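Outer membrane protein Omp121 (Bacteroides thetaiotaomicron, PDB 5FQ8) is a calcium-binding TonB-dependent receptor of the outer membrane that probably imports nutrients across it. Local coordinates at residues B[182-187]-B[252-257]; B[767-772]-B[892-897]; B[854-859]-B[876-881]; B[931-936]-B[976-981]. All coordinates share one frame; numbering follows the deposited sequence.

Contact 1: residues B[182-187]-B[252-257]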
loop_
_atom_site.group_PDB
_atom_site.type_symbol
_atom_site.label_atom_id
_atom_site.label_comp_id
_atom_site.label_asym_id
_atom_site.label_seq_id
_atom_site.Cartn_x
_atom_site.Cartn_y
_atom_site.Cartn_z
ATOM N N GLY B 182 5.291 34.736 22.436
ATOM C CA GLY B 182 6.357 34.038 23.112
ATOM C C GLY B 182 7.458 33.628 22.160
ATOM O O GLY B 182 7.277 33.538 20.955
ATOM N N VAL B 183 8.610 33.362 22.752
ATOM C CA VAL B 183 9.814 32.954 22.047
ATOM C C VAL B 183 10.626 32.128 23.023
ATOM O O VAL B 183 10.782 32.517 24.177
ATOM C CB VAL B 183 10.609 34.175 21.552
ATOM C CG1 VAL B 183 12.032 33.811 21.351
ATOM C CG2 VAL B 183 10.030 34.696 20.272
ATOM N N GLN B 184 11.115 30.972 22.600
ATOM C CA GLN B 184 11.867 30.174 23.559
ATOM C C GLN B 184 12.833 29.248 22.851
ATOM O O GLN B 184 12.578 28.792 21.742
ATOM C CB GLN B 184 10.956 29.364 24.486
ATOM C CG GLN B 184 10.504 28.079 23.924
ATOM C CD GLN B 184 10.037 27.120 24.981
ATOM O OE1 GLN B 184 9.335 27.493 25.906
ATOM N NE2 GLN B 184 10.418 25.860 24.840
ATOM N N TRP B 185 13.955 28.998 23.507
ATOM C CA TRP B 185 15.009 28.150 22.994
ATOM C C TRP B 185 15.076 26.856 23.785
ATOM O O TRP B 185 14.750 26.818 24.971
ATOM C CB TRP B 185 16.351 28.857 23.077
ATOM C CG TRP B 185 16.454 30.008 22.222
ATOM C CD1 TRP B 185 17.046 30.068 21.018
ATOM C CD2 TRP B 185 15.936 31.295 22.481
ATOM N NE1 TRP B 185 16.937 31.321 20.495
ATOM C CE2 TRP B 185 16.256 32.097 21.388
ATOM C CE3 TRP B 185 15.233 31.855 23.538
ATOM C CZ2 TRP B 185 15.905 33.426 21.319
ATOM C CZ3 TRP B 185 14.887 33.173 23.469
ATOM C CH2 TRP B 185 15.223 33.943 22.369
ATOM N N SER B 186 15.531 25.797 23.127
ATOM C CA SER B 186 15.811 24.539 23.802
ATOM C C SER B 186 17.228 24.104 23.473
ATOM O O SER B 186 17.631 24.151 22.310
ATOM C CB SER B 186 14.806 23.471 23.406
ATOM O OG SER B 186 14.527 23.495 22.021
ATOM N N THR B 187 17.993 23.744 24.504
ATOM C CA THR B 187 19.300 23.131 24.345
ATOM C C THR B 187 19.367 21.816 25.117
ATOM O O THR B 187 18.576 21.553 26.024
ATOM C CB THR B 187 20.416 24.034 24.823
ATOM O OG1 THR B 187 20.273 24.219 26.229
ATOM C CG2 THR B 187 20.361 25.346 24.116
ATOM N N GLY B 252 17.278 24.601 19.743
ATOM C CA GLY B 252 15.900 24.618 19.319
ATOM C C GLY B 252 15.347 26.021 19.415
ATOM O O GLY B 252 15.749 26.804 20.271
ATOM N N PHE B 253 14.458 26.361 18.497
ATOM C CA PHE B 253 13.762 27.635 18.558
ATOM C C PHE B 253 12.274 27.387 18.422
ATOM O O PHE B 253 11.857 26.483 17.696
ATOM C CB PHE B 253 14.238 28.581 17.490
ATOM C CG PHE B 253 13.612 29.940 17.573
ATOM C CD1 PHE B 253 14.102 30.892 18.453
ATOM C CD2 PHE B 253 12.535 30.272 16.774
ATOM C CE1 PHE B 253 13.529 32.143 18.531
ATOM C CE2 PHE B 253 11.965 31.524 16.847
ATOM C CZ PHE B 253 12.460 32.454 17.731
ATOM N N ARG B 254 11.484 28.168 19.151
ATOM C CA ARG B 254 10.035 28.048 19.137
ATOM C C ARG B 254 9.444 29.442 19.282
ATOM O O ARG B 254 9.862 30.203 20.160
ATOM C CB ARG B 254 9.541 27.121 20.255
ATOM C CG ARG B 254 8.039 26.926 20.291
ATOM C CD ARG B 254 7.531 26.351 21.612
ATOM N NE ARG B 254 7.186 27.378 22.596
ATOM C CZ ARG B 254 6.485 27.140 23.699
ATOM N NH1 ARG B 254 6.051 25.924 23.952
ATOM N NH2 ARG B 254 6.213 28.111 24.551
ATOM N N TYR B 255 8.491 29.783 18.415
ATOM C CA TYR B 255 7.792 31.060 18.490
ATOM C C TYR B 255 6.299 30.822 18.577
ATOM O O TYR B 255 5.762 29.997 17.852
ATOM C CB TYR B 255 8.119 31.959 17.310
ATOM C CG TYR B 255 7.753 31.437 15.951
ATOM C CD1 TYR B 255 6.500 31.666 15.414
ATOM C CD2 TYR B 255 8.678 30.764 15.175
ATOM C CE1 TYR B 255 6.166 31.215 14.161
ATOM C CE2 TYR B 255 8.353 30.313 13.923
ATOM C CZ TYR B 255 7.092 30.541 13.424
ATOM O OH TYR B 255 6.749 30.098 12.177
ATOM N N SER B 256 5.642 31.517 19.498
ATOM C CA SER B 256 4.223 31.329 19.742
ATOM C C SER B 256 3.493 32.653 19.660
ATOM O O SER B 256 4.042 33.692 20.015
ATOM C CB SER B 256 3.950 30.711 21.095
ATOM O OG SER B 256 2.567 30.834 21.382
ATOM N N ASN B 257 2.243 32.601 19.204
ATOM C CA ASN B 257 1.372 33.768 19.113
ATOM C C ASN B 257 -0.010 33.337 19.572
ATOM O O ASN B 257 -0.570 32.385 19.027
ATOM C CB ASN B 257 1.304 34.319 17.684
ATOM C CG ASN B 257 2.580 34.996 17.249
ATOM O OD1 ASN B 257 2.857 36.108 17.635
ATOM N ND2 ASN B 257 3.352 34.328 16.431
#
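Gly182, Gln184 and Ser186 pair with Ser256, Arg254 and Gly252 through six backbone hydrogen bonds, two to a pair, which join the antiparallel strands 177-188 and 252-264. The straightest runs from Gly182 N to Ser256 O (2.9 Å). Between these pairs, CA-H...O contacts such as Val183 CA to Arg254 O (3.3 Å) help close the seam.

The aromatic contact lies on the face with Val183 and Tyr255. Phe253 sets its edge against one face of the Trp185 indole in a T-shaped pair: the five-membered ring and the phenyl have centroids 5.2 Å apart and planes at 72°. With CG opposite the backbone N (chi1 -176°), Phe253 reaches across to Trp185 and also brings CE1 to 3.6 Å from Val183 CG1. With a leucine in place of Trp185, the edge of Phe253 would probably be left without an aromatic face to pack on.

On the other face, the Gln184 amide stacks on the Arg254 guanidinium, their planes 23° apart. Gln184 OE1 sits over the guanidinium, 3.5 Å from Arg254 NH2, but the angle is too poor for a hydrogen bond. OE1 has its partner in Tyr934 instead, and NH2 bonds to Arg56 O of the plug. The chemistry is two-sided: an apolar, aromatic face on the surface, consistent with contact to lipid, and a buried polar interior facing the plug.

Contact 2: residues B[767-772]-B[892-897]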
loop_
_atom_site.group_PDB
_atom_site.type_symbol
_atom_site.label_atom_id
_atom_site.label_comp_id
_atom_site.label_asym_id
_atom_site.label_seq_id
_atom_site.Cartn_x
_atom_site.Cartn_y
_atom_site.Cartn_z
ATOM N N GLN B 767 19.067 -10.808 33.004
ATOM C CA GLN B 767 20.102 -11.816 33.206
ATOM C C GLN B 767 21.158 -11.305 34.180
ATOM O O GLN B 767 21.745 -10.241 33.979
ATOM C CB GLN B 767 20.740 -12.253 31.884
ATOM C CG GLN B 767 21.476 -11.212 31.093
ATOM C CD GLN B 767 22.646 -11.777 30.322
ATOM O OE1 GLN B 767 22.823 -12.975 30.252
ATOM N NE2 GLN B 767 23.456 -10.909 29.751
ATOM N N VAL B 768 21.371 -12.066 35.246
ATOM C CA VAL B 768 22.404 -11.820 36.231
ATOM C C VAL B 768 23.412 -12.949 36.126
ATOM O O VAL B 768 23.141 -13.987 35.528
ATOM C CB VAL B 768 21.821 -11.725 37.654
ATOM C CG1 VAL B 768 21.322 -13.069 38.089
ATOM C CG2 VAL B 768 22.840 -11.146 38.649
ATOM N N ALA B 769 24.591 -12.735 36.695
ATOM C CA ALA B 769 25.599 -13.774 36.624
ATOM C C ALA B 769 25.417 -14.792 37.736
ATOM O O ALA B 769 24.772 -14.537 38.750
ATOM C CB ALA B 769 26.998 -13.188 36.682
ATOM N N GLU B 770 25.974 -15.976 37.509
ATOM C CA GLU B 770 25.898 -17.051 38.484
ATOM C C GLU B 770 26.818 -16.768 39.668
ATOM O O GLU B 770 27.887 -16.168 39.527
ATOM C CB GLU B 770 26.270 -18.376 37.821
ATOM C CG GLU B 770 26.114 -19.596 38.709
ATOM C CD GLU B 770 26.600 -20.878 38.079
ATOM O OE1 GLU B 770 27.336 -20.829 37.082
ATOM O OE2 GLU B 770 26.236 -21.947 38.592
ATOM N N ARG B 771 26.383 -17.193 40.848
ATOM C CA ARG B 771 27.160 -17.038 42.069
ATOM C C ARG B 771 27.287 -18.384 42.764
ATOM O O ARG B 771 26.409 -19.242 42.651
ATOM C CB ARG B 771 26.525 -16.032 43.038
ATOM C CG ARG B 771 26.204 -14.671 42.453
ATOM C CD ARG B 771 27.327 -13.682 42.661
ATOM N NE ARG B 771 27.047 -12.417 41.991
ATOM C CZ ARG B 771 27.706 -11.284 42.204
ATOM N NH1 ARG B 771 28.695 -11.228 43.077
ATOM N NH2 ARG B 771 27.361 -10.201 41.542
ATOM N N ASP B 772 28.382 -18.570 43.484
ATOM C CA ASP B 772 28.540 -19.787 44.266
ATOM C C ASP B 772 27.731 -19.643 45.548
ATOM O O ASP B 772 27.237 -18.564 45.852
ATOM C CB ASP B 772 30.024 -20.062 44.503
ATOM C CG ASP B 772 30.687 -19.064 45.415
ATOM O OD1 ASP B 772 30.010 -18.207 46.005
ATOM O OD2 ASP B 772 31.919 -19.155 45.557
ATOM N N SER B 892 30.047 -7.460 35.509
ATOM C CA SER B 892 29.568 -8.478 36.427
ATOM C C SER B 892 28.057 -8.477 36.544
ATOM O O SER B 892 27.483 -9.421 37.093
ATOM C CB SER B 892 30.199 -8.268 37.784
ATOM O OG SER B 892 31.606 -8.249 37.662
ATOM N N ASP B 893 27.399 -7.462 36.023
ATOM C CA ASP B 893 25.965 -7.362 36.173
ATOM C C ASP B 893 25.205 -7.996 35.025
ATOM O O ASP B 893 24.008 -8.262 35.167
ATOM C CB ASP B 893 25.562 -5.894 36.278
ATOM C CG ASP B 893 25.632 -5.372 37.669
ATOM O OD1 ASP B 893 25.405 -6.147 38.616
ATOM O OD2 ASP B 893 25.909 -4.163 37.800
ATOM N N MET B 894 25.867 -8.230 33.899
ATOM C CA MET B 894 25.283 -8.838 32.682
ATOM C C MET B 894 24.123 -7.954 32.216
ATOM O O MET B 894 24.242 -6.723 32.204
ATOM C CB MET B 894 24.908 -10.286 32.925
ATOM C CG MET B 894 26.036 -11.108 33.493
ATOM S SD MET B 894 26.043 -12.826 33.014
ATOM C CE MET B 894 27.243 -12.778 31.717
ATOM N N GLY B 895 23.007 -8.541 31.815
ATOM C CA GLY B 895 21.926 -7.746 31.280
ATOM C C GLY B 895 21.350 -6.767 32.285
ATOM O O GLY B 895 20.982 -5.643 31.932
ATOM N N SER B 896 21.259 -7.177 33.548
ATOM C CA SER B 896 20.679 -6.313 34.561
ATOM C C SER B 896 21.422 -4.992 34.688
ATOM O O SER B 896 20.852 -4.021 35.189
ATOM C CB SER B 896 20.676 -7.033 35.886
ATOM O OG SER B 896 22.011 -7.314 36.235
ATOM N N CYS B 897 22.673 -4.929 34.229
ATOM C CA CYS B 897 23.417 -3.675 34.241
ATOM C C CYS B 897 22.642 -2.556 33.587
ATOM O O CYS B 897 22.819 -1.388 33.940
ATOM C CB CYS B 897 24.750 -3.854 33.532
ATOM S SG CYS B 897 25.657 -2.357 33.234
#
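Gln767 and Ala769 lie against the short 3-10 segment around Met894. The one backbone hydrogen bond established between the segments runs from Ser896 N to Gln767 O (3.1 Å, 161°), with the donor tilted out of the carbonyl plane.

Met894 and Gln767 supply the main side-chain contacts. The CB of Met894 points at the 767-772 chain and meets Gln767 O. From there CG leaves opposite the carbonyl carbon (chi1 -52°), and further bends at chi2 and chi3 fold the thioether alongside Ala769, with Met894 SD 3.8 Å from Ala769 CB. That methyl also meets Ser892 O, so it touches both the sulfur and the start of the turn.

The Gln767 side chain bends at chi2 and crosses Met894 at about a right angle, its CG lying against the backbone of Gly895. Within the turn, Cys897 N bonds to Met894 O.

Here an extended loop following strand 763-766 rests on a 3-10 turn between helix 880-889 and strand 899-915: loop-on-loop packing outside the barrel wall, away from the metal and lipid sites.

Contact 3: residues B[854-859]-B[876-881]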
loop_
_atom_site.group_PDB
_atom_site.type_symbol
_atom_site.label_atom_id
_atom_site.label_comp_id
_atom_site.label_asym_id
_atom_site.label_seq_id
_atom_site.Cartn_x
_atom_site.Cartn_y
_atom_site.Cartn_z
ATOM N N LEU B 854 42.368 -8.025 33.407
ATOM C CA LEU B 854 41.906 -7.959 34.777
ATOM C C LEU B 854 41.144 -9.215 35.132
ATOM O O LEU B 854 40.460 -9.801 34.297
ATOM C CB LEU B 854 41.034 -6.735 34.998
ATOM C CG LEU B 854 39.656 -6.754 34.368
ATOM C CD1 LEU B 854 38.615 -6.986 35.421
ATOM C CD2 LEU B 854 39.450 -5.452 33.690
ATOM N N ILE B 855 41.273 -9.618 36.384
ATOM C CA ILE B 855 40.502 -10.719 36.931
ATOM C C ILE B 855 39.340 -10.136 37.705
ATOM O O ILE B 855 39.538 -9.344 38.625
ATOM C CB ILE B 855 41.367 -11.627 37.815
ATOM C CG1 ILE B 855 42.282 -12.483 36.946
ATOM C CG2 ILE B 855 40.488 -12.514 38.649
ATOM C CD1 ILE B 855 43.177 -13.412 37.698
ATOM N N VAL B 856 38.132 -10.497 37.307
ATOM C CA VAL B 856 36.919 -10.066 37.991
ATOM C C VAL B 856 37.106 -10.293 39.483
ATOM O O VAL B 856 37.454 -11.399 39.893
ATOM C CB VAL B 856 35.688 -10.816 37.461
ATOM C CG1 VAL B 856 34.463 -10.464 38.270
ATOM C CG2 VAL B 856 35.464 -10.474 36.019
ATOM N N PRO B 857 36.935 -9.279 40.319
ATOM C CA PRO B 857 37.143 -9.475 41.750
ATOM C C PRO B 857 36.116 -10.433 42.329
ATOM O O PRO B 857 34.931 -10.370 41.992
ATOM C CB PRO B 857 36.995 -8.057 42.318
ATOM C CG PRO B 857 37.402 -7.192 41.218
ATOM C CD PRO B 857 36.818 -7.852 39.999
ATOM N N ASN B 858 36.599 -11.339 43.185
ATOM C CA ASN B 858 35.799 -12.343 43.882
ATOM C C ASN B 858 35.381 -13.487 42.976
ATOM O O ASN B 858 34.357 -14.121 43.220
ATOM C CB ASN B 858 34.546 -11.721 44.502
ATOM C CG ASN B 858 34.626 -11.648 45.997
ATOM O OD1 ASN B 858 35.715 -11.564 46.563
ATOM N ND2 ASN B 858 33.474 -11.691 46.654
ATOM N N SER B 859 36.157 -13.774 41.950
ATOM C CA SER B 859 35.723 -14.714 40.933
ATOM C C SER B 859 36.085 -16.143 41.299
ATOM O O SER B 859 37.135 -16.406 41.883
ATOM C CB SER B 859 36.344 -14.348 39.590
ATOM O OG SER B 859 37.737 -14.141 39.706
ATOM N N THR B 876 41.824 -16.842 35.763
ATOM C CA THR B 876 41.838 -16.424 34.378
ATOM C C THR B 876 41.555 -14.940 34.273
ATOM O O THR B 876 40.513 -14.485 34.755
ATOM C CB THR B 876 40.823 -17.188 33.564
ATOM O OG1 THR B 876 40.974 -18.589 33.799
ATOM C CG2 THR B 876 41.095 -16.937 32.130
ATOM N N PRO B 877 42.438 -14.160 33.672
ATOM C CA PRO B 877 42.125 -12.762 33.403
ATOM C C PRO B 877 41.225 -12.620 32.192
ATOM O O PRO B 877 41.175 -13.475 31.310
ATOM C CB PRO B 877 43.500 -12.152 33.132
ATOM C CG PRO B 877 44.263 -13.262 32.537
ATOM C CD PRO B 877 43.806 -14.502 33.249
ATOM N N ILE B 878 40.488 -11.520 32.181
ATOM C CA ILE B 878 39.845 -11.063 30.962
ATOM C C ILE B 878 40.899 -10.312 30.170
ATOM O O ILE B 878 41.436 -9.311 30.638
ATOM C CB ILE B 878 38.640 -10.168 31.266
ATOM C CG1 ILE B 878 37.585 -10.927 32.048
ATOM C CG2 ILE B 878 38.053 -9.681 29.995
ATOM C CD1 ILE B 878 36.441 -10.042 32.474
ATOM N N THR B 879 41.222 -10.805 28.994
ATOM C CA THR B 879 42.323 -10.211 28.265
ATOM C C THR B 879 41.932 -8.845 27.727
ATOM O O THR B 879 40.755 -8.504 27.614
ATOM C CB THR B 879 42.760 -11.114 27.112
ATOM O OG1 THR B 879 41.657 -11.334 26.226
ATOM C CG2 THR B 879 43.244 -12.446 27.646
ATOM N N SER B 880 42.952 -8.054 27.411
ATOM C CA SER B 880 42.728 -6.762 26.786
ATOM C C SER B 880 41.814 -6.901 25.593
ATOM O O SER B 880 40.882 -6.112 25.411
ATOM C CB SER B 880 44.054 -6.173 26.340
ATOM O OG SER B 880 45.028 -6.390 27.328
ATOM N N SER B 881 42.059 -7.925 24.779
ATOM C CA SER B 881 41.308 -8.103 23.553
ATOM C C SER B 881 39.849 -8.422 23.823
ATOM O O SER B 881 39.004 -8.214 22.949
ATOM C CB SER B 881 41.951 -9.210 22.715
ATOM O OG SER B 881 41.391 -9.265 21.416
HETATM O O HOH W 1 37.690 -12.633 35.208
#
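Leu854 O takes the shortest bond between the two segments, from Ile878 N at 2.7 Å and a nearly straight 165°. Pro877 CA approaches the same oxygen in a CA-H...O contact (3.5 Å). The return bond, Leu854 N to Ile878 O (3.2 Å), completes a single antiparallel bridge. Two residues beyond Leu854, a water accepts from Val856 N (3.0 Å) and donates weakly to Thr876 O.

The branched side chains divide between two regions. Ile855 has CG1 opposite its carbonyl carbon (chi1 -75°), which lays that methylene against Thr876 O and the Pro877 ring, 4.0 Å from Pro877 CB. Val856 CG2 instead meets Ile878 CD1 at 3.7 Å, and both of these residues also pack on Tyr886 of helix 880-889. Replacing Ile855 with an alanine would probably open a gap beside Pro877, at a site where an aromatic side chain of another protein chain also packs.

Beyond the bridge the chain turns at Val856 to Ser859, where Ser859 OG donates to Val856 O (2.8 Å). This is a type II beta turn, with Asn858 in the position of positive phi; turn and bridge together lie at the base of the excursion formed by strands 859-865 and 868-873, bordering another protein chain.

Contact 4: residues B[931-936]-B[976-981]. With C8E ((hydroxyethyloxy)tri(ethyloxy)octane), chain O.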
loop_
_atom_site.group_PDB
_atom_site.type_symbol
_atom_site.label_atom_id
_atom_site.label_comp_id
_atom_site.label_asym_id
_atom_site.label_seq_id
_atom_site.Cartn_x
_atom_site.Cartn_y
_atom_site.Cartn_z
ATOM N N VAL B 931 5.712 41.373 31.016
ATOM C CA VAL B 931 6.828 40.635 30.444
ATOM C C VAL B 931 7.137 39.467 31.367
ATOM O O VAL B 931 6.867 39.523 32.569
ATOM C CB VAL B 931 8.042 41.559 30.245
ATOM C CG1 VAL B 931 9.223 40.795 29.726
ATOM C CG2 VAL B 931 7.702 42.625 29.264
ATOM N N SER B 932 7.666 38.385 30.803
ATOM C CA SER B 932 7.889 37.157 31.550
ATOM C C SER B 932 9.082 36.428 30.972
ATOM O O SER B 932 9.145 36.213 29.766
ATOM C CB SER B 932 6.662 36.253 31.494
ATOM O OG SER B 932 6.745 35.258 32.484
ATOM N N ALA B 933 10.016 36.048 31.824
ATOM C CA ALA B 933 11.089 35.142 31.450
ATOM C C ALA B 933 10.856 33.830 32.167
ATOM O O ALA B 933 10.373 33.816 33.298
ATOM C CB ALA B 933 12.453 35.702 31.805
ATOM N N TYR B 934 11.156 32.723 31.501
ATOM C CA TYR B 934 10.913 31.435 32.119
ATOM C C TYR B 934 11.947 30.437 31.640
ATOM O O TYR B 934 12.708 30.691 30.707
ATOM C CB TYR B 934 9.501 30.933 31.838
ATOM C CG TYR B 934 9.209 30.727 30.380
ATOM C CD1 TYR B 934 9.037 31.806 29.523
ATOM C CD2 TYR B 934 9.081 29.459 29.865
ATOM C CE1 TYR B 934 8.764 31.624 28.199
ATOM C CE2 TYR B 934 8.804 29.269 28.550
ATOM C CZ TYR B 934 8.646 30.350 27.711
ATOM O OH TYR B 934 8.367 30.140 26.375
ATOM N N GLY B 935 11.969 29.298 32.321
ATOM C CA GLY B 935 12.819 28.176 31.986
ATOM C C GLY B 935 12.222 26.902 32.536
ATOM O O GLY B 935 11.745 26.884 33.670
ATOM N N ASN B 936 12.208 25.835 31.757
ATOM C CA ASN B 936 11.647 24.580 32.221
ATOM C C ASN B 936 12.623 23.449 31.952
ATOM O O ASN B 936 13.457 23.536 31.048
ATOM C CB ASN B 936 10.315 24.314 31.553
ATOM C CG ASN B 936 9.321 25.397 31.831
ATOM O OD1 ASN B 936 9.344 26.006 32.889
ATOM N ND2 ASN B 936 8.451 25.664 30.877
ATOM N N PHE B 976 13.970 27.415 27.809
ATOM C CA PHE B 976 13.990 28.742 28.423
ATOM C C PHE B 976 13.576 29.805 27.411
ATOM O O PHE B 976 14.087 29.827 26.293
ATOM C CB PHE B 976 15.376 29.067 28.986
ATOM C CG PHE B 976 16.510 28.909 28.002
ATOM C CD1 PHE B 976 17.158 27.700 27.858
ATOM C CD2 PHE B 976 16.954 29.979 27.258
ATOM C CE1 PHE B 976 18.210 27.561 26.971
ATOM C CE2 PHE B 976 18.002 29.848 26.372
ATOM C CZ PHE B 976 18.634 28.638 26.228
ATOM N N GLY B 977 12.690 30.709 27.810
ATOM C CA GLY B 977 12.291 31.746 26.883
ATOM C C GLY B 977 11.717 32.996 27.524
ATOM O O GLY B 977 11.886 33.245 28.716
ATOM N N PHE B 978 11.039 33.787 26.687
ATOM C CA PHE B 978 10.362 35.016 27.069
ATOM C C PHE B 978 8.919 34.985 26.591
ATOM O O PHE B 978 8.580 34.290 25.644
ATOM C CB PHE B 978 11.051 36.248 26.485
ATOM C CG PHE B 978 12.394 36.509 27.071
ATOM C CD1 PHE B 978 12.520 36.875 28.397
ATOM C CD2 PHE B 978 13.528 36.390 26.303
ATOM C CE1 PHE B 978 13.755 37.114 28.951
ATOM C CE2 PHE B 978 14.768 36.625 26.843
ATOM C CZ PHE B 978 14.885 36.987 28.176
ATOM N N ASN B 979 8.067 35.761 27.255
ATOM C CA ASN B 979 6.665 35.882 26.884
ATOM C C ASN B 979 6.202 37.302 27.150
ATOM O O ASN B 979 6.477 37.857 28.213
ATOM C CB ASN B 979 5.781 34.913 27.666
ATOM C CG ASN B 979 4.309 35.031 27.286
ATOM O OD1 ASN B 979 3.965 35.033 26.113
ATOM N ND2 ASN B 979 3.442 35.125 28.279
ATOM N N LEU B 980 5.488 37.879 26.193
ATOM C CA LEU B 980 4.912 39.205 26.326
ATOM C C LEU B 980 3.404 39.072 26.379
ATOM O O LEU B 980 2.814 38.404 25.537
ATOM C CB LEU B 980 5.345 40.091 25.168
ATOM C CG LEU B 980 4.787 41.501 25.133
ATOM C CD1 LEU B 980 4.874 42.086 26.499
ATOM C CD2 LEU B 980 5.558 42.360 24.156
ATOM N N MET B 981 2.786 39.677 27.381
ATOM C CA MET B 981 1.340 39.680 27.521
ATOM C C MET B 981 0.846 41.111 27.433
ATOM O O MET B 981 1.470 42.019 27.969
ATOM C CB MET B 981 0.916 39.060 28.822
ATOM C CG MET B 981 -0.549 38.857 28.942
ATOM S SD MET B 981 -1.374 40.133 29.840
ATOM C CE MET B 981 -2.494 39.160 30.812
HETATM C C1 C8E O . 14.558 32.609 33.869
HETATM C C2 C8E O . 15.407 31.346 33.849
HETATM C C3 C8E O . 16.456 31.382 32.742
HETATM C C4 C8E O . 17.272 30.094 32.725
HETATM C C5 C8E O . 18.541 30.179 31.882
HETATM C C6 C8E O . 18.640 28.987 30.931
HETATM C C7 C8E O . 19.858 29.064 30.017
HETATM C C8 C8E O . 20.831 27.937 30.334
HETATM O O9 C8E O . 21.851 27.882 29.366
#
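Tyr934 lies across Gly977 on its neighbouring strand, and its ring can be followed outward along that backbone. From CB on the face shared with Ser932 and Asn979, CG takes the position between the backbone N and the carbonyl carbon (chi1 61°), which swings the ring over the next strand instead of straight off the sheet. CG comes to 4.0 Å from Gly977 O. CD1 sits closer to that oxygen, and CE1 reaches Gly977 C and then Phe978 N (3.5 Å). CZ passes Gly977 CA, and that carbon makes a CH-pi contact over the face of the Tyr934 ring. At the tip, OH bonds to Gln184 OE1 on strand 177-188.

The backbones of the same pair hold each other through Tyr934 N to Gly977 O (2.9 Å, 163°) and Gly977 N to Tyr934 O. Asn979 N to Ser932 O (2.8 Å) is sound as well, while its return bond is weak.

The opposite face is apolar, with Val931 and Phe978 on the surface. Phe978 brings CE1 to Ala933 CB obliquely, and Val931 CG2 meets Leu980 CD1 at 4.0 Å. Phe976 has the detergent's alkyl chain over one ring face, C7 above its centre and C6 3.6 Å from Phe976 CG, consistent with a wall that faces the membrane.

A tyrosine folded over a cross-strand glycine is the aromatic-rescue arrangement met in beta-barrels; here it joins the last two long strands of the barrel, 928-941 and 973-983.

How the contacts relate
Contacts 1 and 4 are adjacent, their centres about 10 Å apart. Strands 252-264, 177-188, 973-983 and 928-941 follow one another in the wall, so the two contacts flank the seam where the barrel's first strand meets its last. Contact 1 closes early in the chain and contact 4 near its end, with contacts 2 and 3 between. Contact 3 is nested within the loop that contact 2 closes; their centres are about 15 Å apart, and they touch where Ser892 meets Val856. This loop pair lies about 45 to 55 Å, centre to centre, from the wall pair, separating barrel closure from a loop region where contact 3 borders another protein chain.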